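Leucine aminopeptidase (PDB 7D1B) probably converts N-terminal glutamine of peptides to pyroglutamate, as a zinc-binding glutaminyl cyclase of the M28 peptidase family. Local coordinates at residues A160-M163 against M164-H168; P253-V256 against A257-R261; D282-D285 against D286-L290; V324-G327 against N328-G332. All coordinates share one frame; numbering follows the deposited sequence. Where two conformers were deposited one is given.

Contact 1 (A160-M163 against M164-H168); sequences AALM and MELAH
Leu-162 and Leu-166 meet one turn apart in a local, wholly buried contact along helix 153-167, which packs with strand 178-184 of the central sheet on one flank and helix 51-63 on another. Four successive i to i+4 backbone bonds build the turn, from Met-164, Glu-165, Leu-166 and Ala-167 N back to the carbonyls of residues 160 to 163. The one from Leu-166 N to Leu-162 O is the shortest and straightest, at 2.8 Å and 170°. That same oxygen is also covered by carbon, because Leu-166 carries its CG beside its own backbone N (chi1 -72°) and so folds back along the helix until CG lies 3.3 Å from Leu-162 O. Beyond it, Leu-166 CD1 reaches Leu-162 CG at 4.2 Å, an ordinary apolar touch in which the two branches cross obliquely.

Met-164 repeats the pattern one face round: its CG sits 3.4 Å from Ala-160 O, and the chain then bends at chi3 (78°) toward Tyr-57, whereas Met-163 runs extended to Phe-181. Glu-165 keeps only its root in this turn, CB 3.6 Å from Leu-162 O. Its carboxylate leads away from this turn to a salt bridge from OE1 to Arg-53 NE, while OE2 accepts from Asp-50 N and is bonded to His-169 NE2.

The chemistry therefore divides cleanly: carbonyls satisfied by N-H groups and sheathed in aliphatic carbon, and one buried acid whose charge is probably balanced by its salt bridge.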
ATOM      1  N   ALA A 160       1.378  -4.345  -3.492  1.00 11.40           N
ATOM      2  CA  ALA A 160       2.661  -4.659  -4.105  1.00 11.48           C
ATOM      3  C   ALA A 160       2.488  -5.062  -5.564  1.00 11.24           C
ATOM      4  O   ALA A 160       3.267  -4.648  -6.436  1.00 11.72           O
ATOM      5  CB  ALA A 160       3.372  -5.751  -3.309  1.00 12.76           C
ATOM      6  N   ALA A 161       1.472  -5.885  -5.846  1.00 11.53           N
ATOM      7  CA  ALA A 161       1.219  -6.329  -7.211  1.00 11.49           C
ATOM      8  C   ALA A 161       0.820  -5.172  -8.119  1.00 10.95           C
ATOM      9  O   ALA A 161       1.242  -5.115  -9.281  1.00 11.34           O
ATOM     10  CB  ALA A 161       0.156  -7.417  -7.214  1.00 12.21           C
ATOM     11  N   LEU A 162       0.008  -4.240  -7.610  1.00 10.96           N
ATOM     12  CA  LEU A 162      -0.337  -3.087  -8.425  1.00 10.92           C
ATOM     13  C   LEU A 162       0.898  -2.249  -8.707  1.00 10.71           C
ATOM     14  O   LEU A 162       1.063  -1.751  -9.818  1.00 11.35           O
ATOM     15  CB  LEU A 162      -1.452  -2.267  -7.779  1.00 11.55           C
ATOM     16  CG  LEU A 162      -1.872  -1.026  -8.596  1.00 11.16           C
ATOM     17  CD1 LEU A 162      -2.298  -1.402 -10.032  1.00 12.89           C
ATOM     18  CD2 LEU A 162      -3.000  -0.286  -7.904  1.00 12.77           C
ATOM     19  N   MET A 163       1.798  -2.105  -7.723  1.00 11.01           N
ATOM     20  CA  MET A 163       3.070  -1.434  -7.996  1.00 11.37           C
ATOM     21  C   MET A 163       3.857  -2.163  -9.080  1.00 11.25           C
ATOM     22  O   MET A 163       4.466  -1.523  -9.947  1.00 11.56           O
ATOM     23  CB  MET A 163       3.917  -1.330  -6.730  1.00 11.69           C
ATOM     24  CG  MET A 163       3.386  -0.420  -5.667  1.00 12.62           C
ATOM     25  SD  MET A 163       4.387  -0.629  -4.209  1.00 12.98           S
ATOM     26  CE  MET A 163       3.479   0.396  -3.044  1.00 14.06           C
ATOM     27  N   MET A 164       3.864  -3.503  -9.041  1.00 11.40           N
ATOM     28  CA  MET A 164       4.545  -4.256 -10.100  1.00 11.70           C
ATOM     29  C   MET A 164       3.949  -3.941 -11.464  1.00 11.37           C
ATOM     30  O   MET A 164       4.683  -3.772 -12.439  1.00 12.33           O
ATOM     31  CB  MET A 164       4.478  -5.752  -9.811  1.00 12.06           C
ATOM     32  CG  MET A 164       5.312  -6.185  -8.617  1.00 12.80           C
ATOM     33  SD  MET A 164       5.205  -7.967  -8.292  1.00 13.85           S
ATOM     34  CE  MET A 164       6.306  -8.568  -9.568  1.00 16.67           C
ATOM     35  N   GLU A 165       2.620  -3.867 -11.554  1.00 11.10           N
ATOM     36  CA  GLU A 165       1.995  -3.505 -12.826  1.00 11.22           C
ATOM     37  C   GLU A 165       2.357  -2.078 -13.228  1.00 11.34           C
ATOM     38  O   GLU A 165       2.757  -1.821 -14.369  1.00 11.52           O
ATOM     39  CB  GLU A 165       0.479  -3.699 -12.776  1.00 11.71           C
ATOM     40  CG  GLU A 165      -0.230  -3.169 -14.031  1.00 12.46           C
ATOM     41  CD  GLU A 165       0.221  -3.843 -15.323  1.00 12.66           C
ATOM     42  OE1 GLU A 165       0.714  -4.985 -15.247  1.00 13.59           O
ATOM     43  OE2 GLU A 165       0.053  -3.220 -16.412  1.00 12.79           O
ATOM     44  N   LEU A 166       2.212  -1.129 -12.299  1.00 11.08           N
ATOM     45  CA  LEU A 166       2.492   0.268 -12.604  1.00 11.19           C
ATOM     46  C   LEU A 166       3.919   0.457 -13.079  1.00 11.10           C
ATOM     47  O   LEU A 166       4.186   1.325 -13.923  1.00 11.43           O
ATOM     48  CB  LEU A 166       2.244   1.145 -11.369  1.00 12.02           C
ATOM     49  CG  LEU A 166       0.786   1.355 -10.967  1.00 11.81           C
ATOM     50  CD1 LEU A 166       0.725   2.092  -9.640  1.00 14.50           C
ATOM     51  CD2 LEU A 166       0.031   2.111 -12.037  1.00 14.68           C
ATOM     52  N   ALA A 167       4.853  -0.333 -12.549  1.00 11.38           N
ATOM     53  CA  ALA A 167       6.249  -0.189 -12.937  1.00 11.17           C
ATOM     54  C   ALA A 167       6.473  -0.355 -14.435  1.00 11.25           C
ATOM     55  O   ALA A 167       7.440   0.192 -14.955  1.00 12.69           O
ATOM     56  CB  ALA A 167       7.099  -1.194 -12.163  1.00 13.08           C
ATOM     57  N   HIS A 168       5.630  -1.127 -15.139  1.00 11.69           N
ATOM     58  CA  HIS A 168       5.780  -1.239 -16.589  1.00 12.11           C
ATOM     59  C   HIS A 168       5.585   0.096 -17.295  1.00 11.89           C
ATOM     60  O   HIS A 168       6.094   0.275 -18.410  1.00 13.24           O
ATOM     61  CB  HIS A 168       4.800  -2.255 -17.162  1.00 13.09           C
ATOM     62  CG  HIS A 168       5.129  -3.664 -16.798  1.00 12.76           C
ATOM     63  ND1 HIS A 168       6.082  -4.398 -17.469  1.00 13.85           N
ATOM     64  CD2 HIS A 168       4.639  -4.477 -15.828  1.00 13.69           C
ATOM     65  CE1 HIS A 168       6.158  -5.605 -16.933  1.00 14.67           C
ATOM     66  NE2 HIS A 168       5.299  -5.677 -15.935  1.00 14.49           N
TER

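Contact 2 (P253-V256 against A257-R261); sequences PNLV and AELWR. With GOL (glycerol), chain H.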
ATOM      1  N   PRO A 253      -7.358  16.646   3.326  1.00 13.19           N
ATOM      2  CA  PRO A 253      -8.590  16.989   2.594  1.00 13.74           C
ATOM      3  C   PRO A 253      -8.379  17.257   1.120  1.00 12.52           C
ATOM      4  O   PRO A 253      -9.200  16.816   0.303  1.00 13.19           O
ATOM      5  CB  PRO A 253      -9.116  18.221   3.340  1.00 15.14           C
ATOM      6  CG  PRO A 253      -7.931  18.751   4.124  1.00 16.82           C
ATOM      7  CD  PRO A 253      -7.084  17.558   4.449  1.00 14.91           C
ATOM      8  N   ASN A 254      -7.324  17.985   0.742  1.00 13.37           N
ATOM      9  CA  ASN A 254      -7.145  18.265  -0.681  1.00 13.72           C
ATOM     10  C   ASN A 254      -6.704  17.039  -1.458  1.00 12.65           C
ATOM     11  O   ASN A 254      -7.030  16.915  -2.648  1.00 13.73           O
ATOM     12  CB  ASN A 254      -6.181  19.424  -0.929  1.00 15.82           C
ATOM     13  CG  ASN A 254      -6.039  19.722  -2.463  0.59 13.89           C
ATOM     14  OD1 ASN A 254      -6.988  20.192  -3.088  0.59 14.61           O
ATOM     15  ND2 ASN A 254      -4.894  19.388  -3.064  0.59 16.54           N
ATOM     16  N   LEU A 255      -5.942  16.143  -0.821  1.00 12.22           N
ATOM     17  CA  LEU A 255      -5.559  14.899  -1.478  1.00 12.36           C
ATOM     18  C   LEU A 255      -6.794  14.045  -1.744  1.00 11.72           C
ATOM     19  O   LEU A 255      -6.963  13.519  -2.849  1.00 12.25           O
ATOM     20  CB  LEU A 255      -4.516  14.173  -0.619  1.00 12.70           C
ATOM     21  CG  LEU A 255      -3.521  13.267  -1.337  1.00 14.82           C
ATOM     22  CD1 LEU A 255      -2.548  12.727  -0.310  1.00 15.05           C
ATOM     23  CD2 LEU A 255      -4.123  12.155  -2.143  1.00 17.30           C
ATOM     24  N   VAL A 256      -7.674  13.906  -0.743  1.00 11.87           N
ATOM     25  CA  VAL A 256      -8.924  13.191  -0.974  1.00 11.62           C
ATOM     26  C   VAL A 256      -9.672  13.810  -2.149  1.00 11.13           C
ATOM     27  O   VAL A 256     -10.140  13.109  -3.059  1.00 11.63           O
ATOM     28  CB  VAL A 256      -9.794  13.168   0.297  1.00 11.81           C
ATOM     29  CG1 VAL A 256     -11.138  12.519  -0.009  1.00 12.93           C
ATOM     30  CG2 VAL A 256      -9.109  12.415   1.431  1.00 13.12           C
ATOM     31  N   ALA A 257      -9.818  15.145  -2.143  1.00 11.36           N
ATOM     32  CA  ALA A 257     -10.559  15.792  -3.227  1.00 11.74           C
ATOM     33  C   ALA A 257      -9.940  15.484  -4.587  1.00 11.51           C
ATOM     34  O   ALA A 257     -10.658  15.172  -5.543  1.00 12.12           O
ATOM     35  CB  ALA A 257     -10.626  17.303  -2.998  1.00 12.77           C
ATOM     36  N   GLU A 258      -8.614  15.597  -4.712  1.00 12.01           N
ATOM     37  CA  GLU A 258      -7.964  15.323  -5.997  1.00 11.97           C
ATOM     38  C   GLU A 258      -8.167  13.883  -6.427  1.00 11.79           C
ATOM     39  O   GLU A 258      -8.463  13.616  -7.595  1.00 12.06           O
ATOM     40  CB  GLU A 258      -6.470  15.626  -5.926  1.00 13.75           C
ATOM     41  CG  GLU A 258      -6.176  17.106  -5.928  1.00 15.20           C
ATOM     42  CD  GLU A 258      -4.703  17.440  -5.982  1.00 16.50           C
ATOM     43  OE1 GLU A 258      -3.860  16.524  -5.851  1.00 16.31           O
ATOM     44  OE2 GLU A 258      -4.382  18.639  -6.173  1.00 19.51           O
ATOM     45  N   LEU A 259      -7.983  12.933  -5.500  1.00 11.76           N
ATOM     46  CA  LEU A 259      -8.072  11.527  -5.871  1.00 12.36           C
ATOM     47  C   LEU A 259      -9.481  11.168  -6.312  1.00 11.19           C
ATOM     48  O   LEU A 259      -9.672  10.480  -7.322  1.00 11.92           O
ATOM     49  CB  LEU A 259      -7.670  10.669  -4.692  1.00 14.18           C
ATOM     50  CG  LEU A 259      -6.232  10.461  -4.346  0.56 13.83           C
ATOM     51  CD1 LEU A 259      -6.230   9.681  -3.049  0.56 14.79           C
ATOM     52  CD2 LEU A 259      -5.505   9.672  -5.443  0.56 14.59           C
ATOM     53  N   TRP A 260     -10.475  11.599  -5.545  1.00 11.11           N
ATOM     54  CA  TRP A 260     -11.849  11.283  -5.908  1.00 11.20           C
ATOM     55  C   TRP A 260     -12.289  12.054  -7.155  1.00 10.93           C
ATOM     56  O   TRP A 260     -13.085  11.539  -7.949  1.00 11.87           O
ATOM     57  CB  TRP A 260     -12.796  11.506  -4.718  1.00 11.54           C
ATOM     58  CG  TRP A 260     -12.999  10.289  -3.832  1.00 11.72           C
ATOM     59  CD1 TRP A 260     -14.171   9.597  -3.686  1.00 12.10           C
ATOM     60  CD2 TRP A 260     -12.038   9.634  -2.971  1.00 11.25           C
ATOM     61  NE1 TRP A 260     -14.000   8.554  -2.803  1.00 12.58           N
ATOM     62  CE2 TRP A 260     -12.708   8.555  -2.349  1.00 12.11           C
ATOM     63  CE3 TRP A 260     -10.694   9.867  -2.647  1.00 11.86           C
ATOM     64  CZ2 TRP A 260     -12.077   7.703  -1.433  1.00 12.91           C
ATOM     65  CZ3 TRP A 260     -10.068   9.008  -1.749  1.00 13.10           C
ATOM     66  CH2 TRP A 260     -10.759   7.937  -1.149  1.00 13.34           C
ATOM     67  N   ARG A 261     -11.744  13.259  -7.385  1.00 11.51           N
ATOM     68  CA  ARG A 261     -12.008  13.970  -8.632  1.00 11.44           C
ATOM     69  C   ARG A 261     -11.455  13.182  -9.815  1.00 11.08           C
ATOM     70  O   ARG A 261     -12.146  12.975 -10.828  1.00 11.26           O
ATOM     71  CB  ARG A 261     -11.394  15.377  -8.551  1.00 12.30           C
ATOM     72  CG  ARG A 261     -11.730  16.270  -9.737  1.00 12.60           C
ATOM     73  CD  ARG A 261     -11.076  17.641  -9.624  1.00 13.57           C
ATOM     74  NE  ARG A 261     -11.536  18.313  -8.402  1.00 12.78           N
ATOM     75  CZ  ARG A 261     -10.760  18.723  -7.393  1.00 13.41           C
ATOM     76  NH1 ARG A 261      -9.440  18.627  -7.463  1.00 16.56           N
ATOM     77  NH2 ARG A 261     -11.326  19.241  -6.307  1.00 13.87           N
TER
HETATM   78  C1  GOL H 807      -1.231  16.264  -3.298  1.00 23.43           C
HETATM   79  O1  GOL H 807      -2.516  15.730  -3.635  1.00 20.86           O
HETATM   80  C2  GOL H 807      -1.432  17.528  -2.389  1.00 26.36           C
HETATM   81  O2  GOL H 807      -2.160  18.537  -3.007  1.00 29.89           O
HETATM   82  C3  GOL H 807      -2.102  17.078  -1.082  1.00 26.32           C
HETATM   83  O3  GOL H 807      -2.357  18.235  -0.313  1.00 28.62           O
HETATM   84  O   HOH W   1      -8.491  20.188  -5.300  1.00 20.42           O
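Polar bonds tie Asn-254 to Glu-258 on the outer face of helix 253-266. In one of its two conformers, Asn-254 ND2 makes a weak bond to Glu-258 OE2 (3.2 Å), the amide and carboxylate planes standing 70° apart. A glycerol, probably from the crystallisation liquor, closes the ring: its O2 accepts from Asn-254 ND2, and its O1 donates to Glu-258 OE1 at 2.7 Å. OE1 is bonded to Gln-337 NE2 as well. With an alanine in place of Glu-258, the Asn-254 amide would probably lose its carboxylate mate and be freer to turn. On the other branch of Asn-254, water 1 donates to OD1 (2.7 Å) and accepts from Arg-261 NH1.

The apolar contacts lie on the inner face. Val-256 CG1, anti to its own N (chi1 175°), rests over one face of the Trp-260 indole in an off-centre CH-pi contact, 4.3 Å from the six-ring centroid. Leu-255 and Leu-259 run side by side, pointing the same way.

Leu-255 and Leu-259 fit between Val-230, Val-298 and Trp-333, wedging the helix among strands 225-232 and 297-300 and helix 320-336, while Trp-260 reaches Met-244 and bonds through NE1 to Val-272 O.

Contact 3 (D282-D285 against D286-L290); sequences DVLD and DHIAL
Asp-285 O receives Ile-288 N at 3.1 Å, from 49° above its carbonyl plane, as the extended chain of 282-285 turns into helix 287-292. Water 2 bridges the same turn, donating to that oxygen and accepting from Ala-289 N.

The Asp-285 side chain folds back on the bend: OD1 takes the N-H of Asp-286 at 2.9 Å, on the anti side and 33° out of the carboxylate plane. Water 3 lies 2.8 Å from Asp-285 OD1 and equally close to Asp-286 OD2, between two carboxylate oxygens that are themselves 4.3 Å apart. The other oxygen of Asp-286, OD1, is bonded to Ser-208 OG.

His-287 holds its CG in the crowded position between N and carbonyl carbon (chi1 65°), which turns the ring back under the loop. Val-283 O meets the ring edge in plane, 3.3 Å from CE1, and Asp-285 CB comes to the same edge at ND1 (3.4 Å). Ile-288 CD1 lies over one face, toward the rim. NE2 is bonded to Glu-245 OE1, whose partner oxygen OE2 takes Val-283 N, so one acid holds both loop and ring.

A leucine in place of Asp-285 is likely to leave Asp-286 N without its side-chain acceptor and water 3 without one of its mates. OD2 of Asp-285 lies close to the OD2 atoms of Asp-299 and Asp-233, and the side chain of Asp-285 stands about 8 Å from the zinc ion. Such a cluster is consistent with the carboxylic-acid hydrogen-bond network said to confer glutaminyl cyclase activity on M28 enzymes, and Asp-285 may belong to it.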
ATOM      1  N   ASP A 282     -13.266   5.141  11.345  1.00 17.28           N
ATOM      2  CA  ASP A 282     -11.874   5.557  11.288  1.00 18.22           C
ATOM      3  C   ASP A 282     -11.014   4.311  11.383  1.00 17.77           C
ATOM      4  O   ASP A 282     -11.293   3.414  12.186  1.00 20.33           O
ATOM      5  CB  ASP A 282     -11.546   6.484  12.464  1.00 21.88           C
ATOM      6  CG  ASP A 282     -12.207   7.862  12.345  1.00 24.25           C
ATOM      7  OD1 ASP A 282     -12.933   8.130  11.358  1.00 25.42           O
ATOM      8  OD2 ASP A 282     -11.984   8.688  13.243  1.00 31.06           O
ATOM      9  N   VAL A 283      -9.974   4.251  10.558  1.00 14.82           N
ATOM     10  CA  VAL A 283      -9.182   3.039  10.388  1.00 15.13           C
ATOM     11  C   VAL A 283      -7.728   3.377  10.672  1.00 14.28           C
ATOM     12  O   VAL A 283      -7.121   4.165   9.943  1.00 15.41           O
ATOM     13  CB  VAL A 283      -9.338   2.450   8.974  1.00 17.05           C
ATOM     14  CG1 VAL A 283      -8.564   1.130   8.874  1.00 17.89           C
ATOM     15  CG2 VAL A 283     -10.815   2.241   8.614  1.00 19.13           C
ATOM     16  N   LEU A 284      -7.166   2.787  11.721  1.00 15.38           N
ATOM     17  CA  LEU A 284      -5.727   2.880  11.930  1.00 15.82           C
ATOM     18  C   LEU A 284      -5.022   2.066  10.852  1.00 14.41           C
ATOM     19  O   LEU A 284      -5.395   0.919  10.581  1.00 15.81           O
ATOM     20  CB  LEU A 284      -5.366   2.337  13.310  1.00 17.19           C
ATOM     21  CG  LEU A 284      -5.929   3.146  14.482  1.00 20.53           C
ATOM     22  CD1 LEU A 284      -5.651   2.411  15.775  1.00 23.36           C
ATOM     23  CD2 LEU A 284      -5.328   4.551  14.490  1.00 23.34           C
ATOM     24  N   ASP A 285      -3.994   2.646  10.243  1.00 13.34           N
ATOM     25  CA  ASP A 285      -3.306   1.961   9.161  1.00 12.70           C
ATOM     26  C   ASP A 285      -1.941   2.627   8.988  1.00 12.15           C
ATOM     27  O   ASP A 285      -1.543   3.509   9.764  1.00 12.79           O
ATOM     28  CB  ASP A 285      -4.172   1.987   7.897  1.00 13.51           C
ATOM     29  CG  ASP A 285      -3.976   0.791   7.009  1.00 13.93           C
ATOM     30  OD1 ASP A 285      -2.964   0.076   7.138  1.00 14.45           O
ATOM     31  OD2 ASP A 285      -4.851   0.562   6.125  1.00 15.22           O
ATOM     32  N   ASP A 286      -1.206   2.201   7.959  1.00 12.17           N
ATOM     33  CA  ASP A 286       0.133   2.720   7.722  1.00 11.83           C
ATOM     34  C   ASP A 286       0.159   4.206   7.389  1.00 12.12           C
ATOM     35  O   ASP A 286       1.243   4.800   7.426  1.00 12.90           O
ATOM     36  CB  ASP A 286       0.813   1.915   6.610  1.00 12.19           C
ATOM     37  CG  ASP A 286       1.385   0.589   7.089  1.00 12.34           C
ATOM     38  OD1 ASP A 286       2.035   0.551   8.166  1.00 12.27           O
ATOM     39  OD2 ASP A 286       1.243  -0.405   6.348  1.00 13.88           O
ATOM     40  N   HIS A 287      -0.983   4.822   7.046  1.00 11.45           N
ATOM     41  CA  HIS A 287      -0.991   6.246   6.724  1.00 11.66           C
ATOM     42  C   HIS A 287      -0.957   7.133   7.964  1.00 12.05           C
ATOM     43  O   HIS A 287      -0.685   8.328   7.846  1.00 13.20           O
ATOM     44  CB  HIS A 287      -2.195   6.597   5.859  1.00 12.00           C
ATOM     45  CG  HIS A 287      -3.505   6.400   6.546  1.00 11.80           C
ATOM     46  ND1 HIS A 287      -3.801   5.280   7.305  1.00 12.73           N
ATOM     47  CD2 HIS A 287      -4.603   7.192   6.577  1.00 12.49           C
ATOM     48  CE1 HIS A 287      -5.036   5.401   7.768  1.00 12.73           C
ATOM     49  NE2 HIS A 287      -5.548   6.543   7.329  1.00 12.70           N
ATOM     50  N   ILE A 288      -1.214   6.576   9.152  1.00 12.34           N
ATOM     51  CA  ILE A 288      -1.215   7.393  10.367  1.00 13.57           C
ATOM     52  C   ILE A 288       0.166   7.981  10.617  1.00 12.85           C
ATOM     53  O   ILE A 288       0.312   9.178  10.864  1.00 14.07           O
ATOM     54  CB  ILE A 288      -1.682   6.556  11.570  1.00 15.27           C
ATOM     55  CG1 ILE A 288      -3.096   6.009  11.337  1.00 16.10           C
ATOM     56  CG2 ILE A 288      -1.561   7.357  12.875  1.00 16.17           C
ATOM     57  CD1 ILE A 288      -4.157   7.063  11.286  1.00 19.74           C
ATOM     58  N   ALA A 289       1.207   7.149  10.528  1.00 13.00           N
ATOM     59  CA  ALA A 289       2.546   7.656  10.813  1.00 13.51           C
ATOM     60  C   ALA A 289       2.941   8.723   9.808  1.00 12.88           C
ATOM     61  O   ALA A 289       3.631   9.690  10.153  1.00 13.82           O
ATOM     62  CB  ALA A 289       3.558   6.516  10.784  1.00 14.91           C
ATOM     63  N   LEU A 290       2.505   8.572   8.548  1.00 12.29           N
ATOM     64  CA  LEU A 290       2.821   9.564   7.519  1.00 12.09           C
ATOM     65  C   LEU A 290       2.152  10.897   7.822  1.00 12.42           C
ATOM     66  O   LEU A 290       2.810  11.945   7.812  1.00 13.30           O
ATOM     67  CB  LEU A 290       2.414   9.038   6.131  1.00 12.87           C
ATOM     68  CG  LEU A 290       3.030   7.706   5.713  1.00 13.84           C
ATOM     69  CD1 LEU A 290       2.517   7.318   4.335  1.00 14.73           C
ATOM     70  CD2 LEU A 290       4.536   7.785   5.697  1.00 16.01           C
TER
HETATM   71  O   HOH W   2       1.145   4.178  10.725  1.00 13.11           O
HETATM   72  O   HOH W   3      -1.232  -1.083   5.255  1.00 14.92           O

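Contact 4 (V324-G327 against N328-G332); sequences VDVG and NVLLG
Val-324 and Asn-328 lie side by side on helix 320-336, pointing the same way, with Val-324 CG1 3.6 Å from Asn-328 ND2. The backbone joins them first: Asn-328 N gives its hydrogen to Val-324 O at 2.8 Å and 159°. Asn-328 CG stands beside its own N (chi1 -85°), which lays the amide back along the helix over that carbonyl; ND2 comes near the oxygen, but at too poor an angle to bond it. ND2 turns to water 4, which accepts from it at 3.1 Å and donates to Asp-325 OD1 at 2.8 Å.

The next three residues repeat the backbone pattern, from Val-329 N to Asp-325 O, from Leu-330 N to Val-326 O and from Leu-331 N to Gly-327 O. Carbon shields these oxygens too. Val-329 CG2 is 3.3 Å from Asp-325 O, Leu-330 CG 3.4 Å from Val-326 O, and Leu-331 CG equally near Gly-327 O. Val-326 CG1 and Leu-330 CD1 touch lightly, at 4.4 Å.

A second shell fixes the polar ends. Asn-328 OD1 accepts from Phe-47 N, so both ends of the amide are used and its rotation is set, while Asp-325 OD1 makes a salt bridge with Lys-321 NZ.

Around this, Val-326 and Leu-330 face Leu-232 of strand 225-232, Val-329 packs on Ala-263 of helix 253-266, and helix 153-167 meets Val-326 through Leu-162, and Leu-330 and Leu-331 through Leu-166.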
ATOM      1  N   VAL A 324      -6.842  -2.077 -12.181  1.00 12.19           N
ATOM      2  CA  VAL A 324      -6.569  -1.108 -13.240  1.00 12.68           C
ATOM      3  C   VAL A 324      -7.200   0.239 -12.910  1.00 11.28           C
ATOM      4  O   VAL A 324      -6.583   1.295 -13.110  1.00 11.77           O
ATOM      5  CB  VAL A 324      -7.052  -1.656 -14.602  1.00 14.80           C
ATOM      6  CG1 VAL A 324      -7.153  -0.530 -15.642  1.00 16.30           C
ATOM      7  CG2 VAL A 324      -6.142  -2.786 -15.087  1.00 16.81           C
ATOM      8  N   ASP A 325      -8.441   0.229 -12.409  1.00 11.50           N
ATOM      9  CA  ASP A 325      -9.098   1.481 -12.048  1.00 11.39           C
ATOM     10  C   ASP A 325      -8.286   2.235 -11.001  1.00 10.87           C
ATOM     11  O   ASP A 325      -8.041   3.444 -11.127  1.00 11.73           O
ATOM     12  CB  ASP A 325     -10.490   1.211 -11.479  1.00 11.59           C
ATOM     13  CG  ASP A 325     -11.554   0.986 -12.516  1.00 12.75           C
ATOM     14  OD1 ASP A 325     -11.298   1.065 -13.730  1.00 15.24           O
ATOM     15  OD2 ASP A 325     -12.680   0.706 -12.080  1.00 14.05           O
ATOM     16  N   VAL A 326      -7.872   1.537  -9.935  1.00 10.82           N
ATOM     17  CA  VAL A 326      -7.088   2.204  -8.900  1.00 10.69           C
ATOM     18  C   VAL A 326      -5.748   2.682  -9.455  1.00 10.21           C
ATOM     19  O   VAL A 326      -5.305   3.806  -9.159  1.00 11.09           O
ATOM     20  CB  VAL A 326      -6.956   1.307  -7.660  1.00 11.33           C
ATOM     21  CG1 VAL A 326      -5.996   1.906  -6.637  1.00 12.24           C
ATOM     22  CG2 VAL A 326      -8.341   1.083  -7.034  1.00 12.58           C
ATOM     23  N   GLY A 327      -5.108   1.870 -10.302  1.00 10.94           N
ATOM     24  CA  GLY A 327      -3.867   2.300 -10.921  1.00 11.60           C
ATOM     25  C   GLY A 327      -4.019   3.557 -11.749  1.00 10.70           C
ATOM     26  O   GLY A 327      -3.182   4.465 -11.689  1.00 11.84           O
ATOM     27  N   ASN A 328      -5.101   3.648 -12.522  1.00 11.41           N
ATOM     28  CA  ASN A 328      -5.318   4.840 -13.328  1.00 11.70           C
ATOM     29  C   ASN A 328      -5.616   6.047 -12.465  1.00 11.35           C
ATOM     30  O   ASN A 328      -5.202   7.153 -12.811  1.00 11.48           O
ATOM     31  CB  ASN A 328      -6.400   4.577 -14.349  1.00 14.70           C
ATOM     32  CG  ASN A 328      -5.839   3.915 -15.597  1.00 15.57           C
ATOM     33  OD1 ASN A 328      -4.761   4.293 -16.089  1.00 17.60           O
ATOM     34  ND2 ASN A 328      -6.580   2.993 -16.153  1.00 19.04           N
ATOM     35  N   VAL A 329      -6.305   5.866 -11.336  1.00 10.96           N
ATOM     36  CA  VAL A 329      -6.512   6.997 -10.432  1.00 11.07           C
ATOM     37  C   VAL A 329      -5.186   7.489  -9.879  1.00 10.43           C
ATOM     38  O   VAL A 329      -4.921   8.694  -9.840  1.00 10.94           O
ATOM     39  CB  VAL A 329      -7.519   6.624  -9.328  1.00 12.11           C
ATOM     40  CG1 VAL A 329      -7.577   7.711  -8.261  1.00 12.59           C
ATOM     41  CG2 VAL A 329      -8.884   6.392  -9.953  1.00 12.76           C
ATOM     42  N   LEU A 330      -4.322   6.561  -9.454  1.00 10.63           N
ATOM     43  CA  LEU A 330      -3.004   6.968  -8.950  1.00 11.16           C
ATOM     44  C   LEU A 330      -2.206   7.698 -10.021  1.00 10.89           C
ATOM     45  O   LEU A 330      -1.590   8.736  -9.746  1.00 11.25           O
ATOM     46  CB  LEU A 330      -2.220   5.744  -8.490  1.00 11.64           C
ATOM     47  CG  LEU A 330      -2.764   5.023  -7.264  1.00 12.69           C
ATOM     48  CD1 LEU A 330      -2.048   3.694  -7.091  1.00 14.25           C
ATOM     49  CD2 LEU A 330      -2.586   5.896  -6.027  1.00 14.96           C
ATOM     50  N   LEU A 331      -2.202   7.173 -11.257  1.00 10.88           N
ATOM     51  CA  LEU A 331      -1.432   7.836 -12.309  1.00 11.04           C
ATOM     52  C   LEU A 331      -2.025   9.198 -12.652  1.00 10.49           C
ATOM     53  O   LEU A 331      -1.280  10.143 -12.960  1.00 11.68           O
ATOM     54  CB  LEU A 331      -1.351   6.953 -13.550  1.00 11.76           C
ATOM     55  CG  LEU A 331      -0.518   5.685 -13.383  1.00 12.38           C
ATOM     56  CD1 LEU A 331      -0.552   4.890 -14.674  1.00 13.78           C
ATOM     57  CD2 LEU A 331       0.915   6.024 -12.973  1.00 14.18           C
ATOM     58  N   GLY A 332      -3.355   9.338 -12.589  1.00 10.86           N
ATOM     59  CA  GLY A 332      -3.939  10.649 -12.847  1.00 11.36           C
ATOM     60  C   GLY A 332      -3.572  11.651 -11.773  1.00 10.76           C
ATOM     61  O   GLY A 332      -3.212  12.794 -12.068  1.00 12.08           O
TER
HETATM   62  O   HOH W   4      -9.479   2.292 -15.472  1.00 23.32           O

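In the fold
Contacts 1, 2 and 4 form one packed layer of helices, with contact 4 as the middle member. Its centre lies about 11 Å from that of contact 1, where Leu-162 CD2 comes within 3.9 Å of Gly-327 N and Leu-166 CD2 within 3.9 Å of Leu-331 CG. On the other flank, Leu-259 O of contact 2 touches Val-329 CG1 at 3.6 Å. Contacts 1 and 2 do not meet, their centres being about 22 Å apart. Contact 3 touches none of the others and is the one nearest the metal, with the Asp-285 side chain about 7 Å from that of the zinc ligand Asp-155. That residue lies in the first turn of helix 153-167, which carries contact 1.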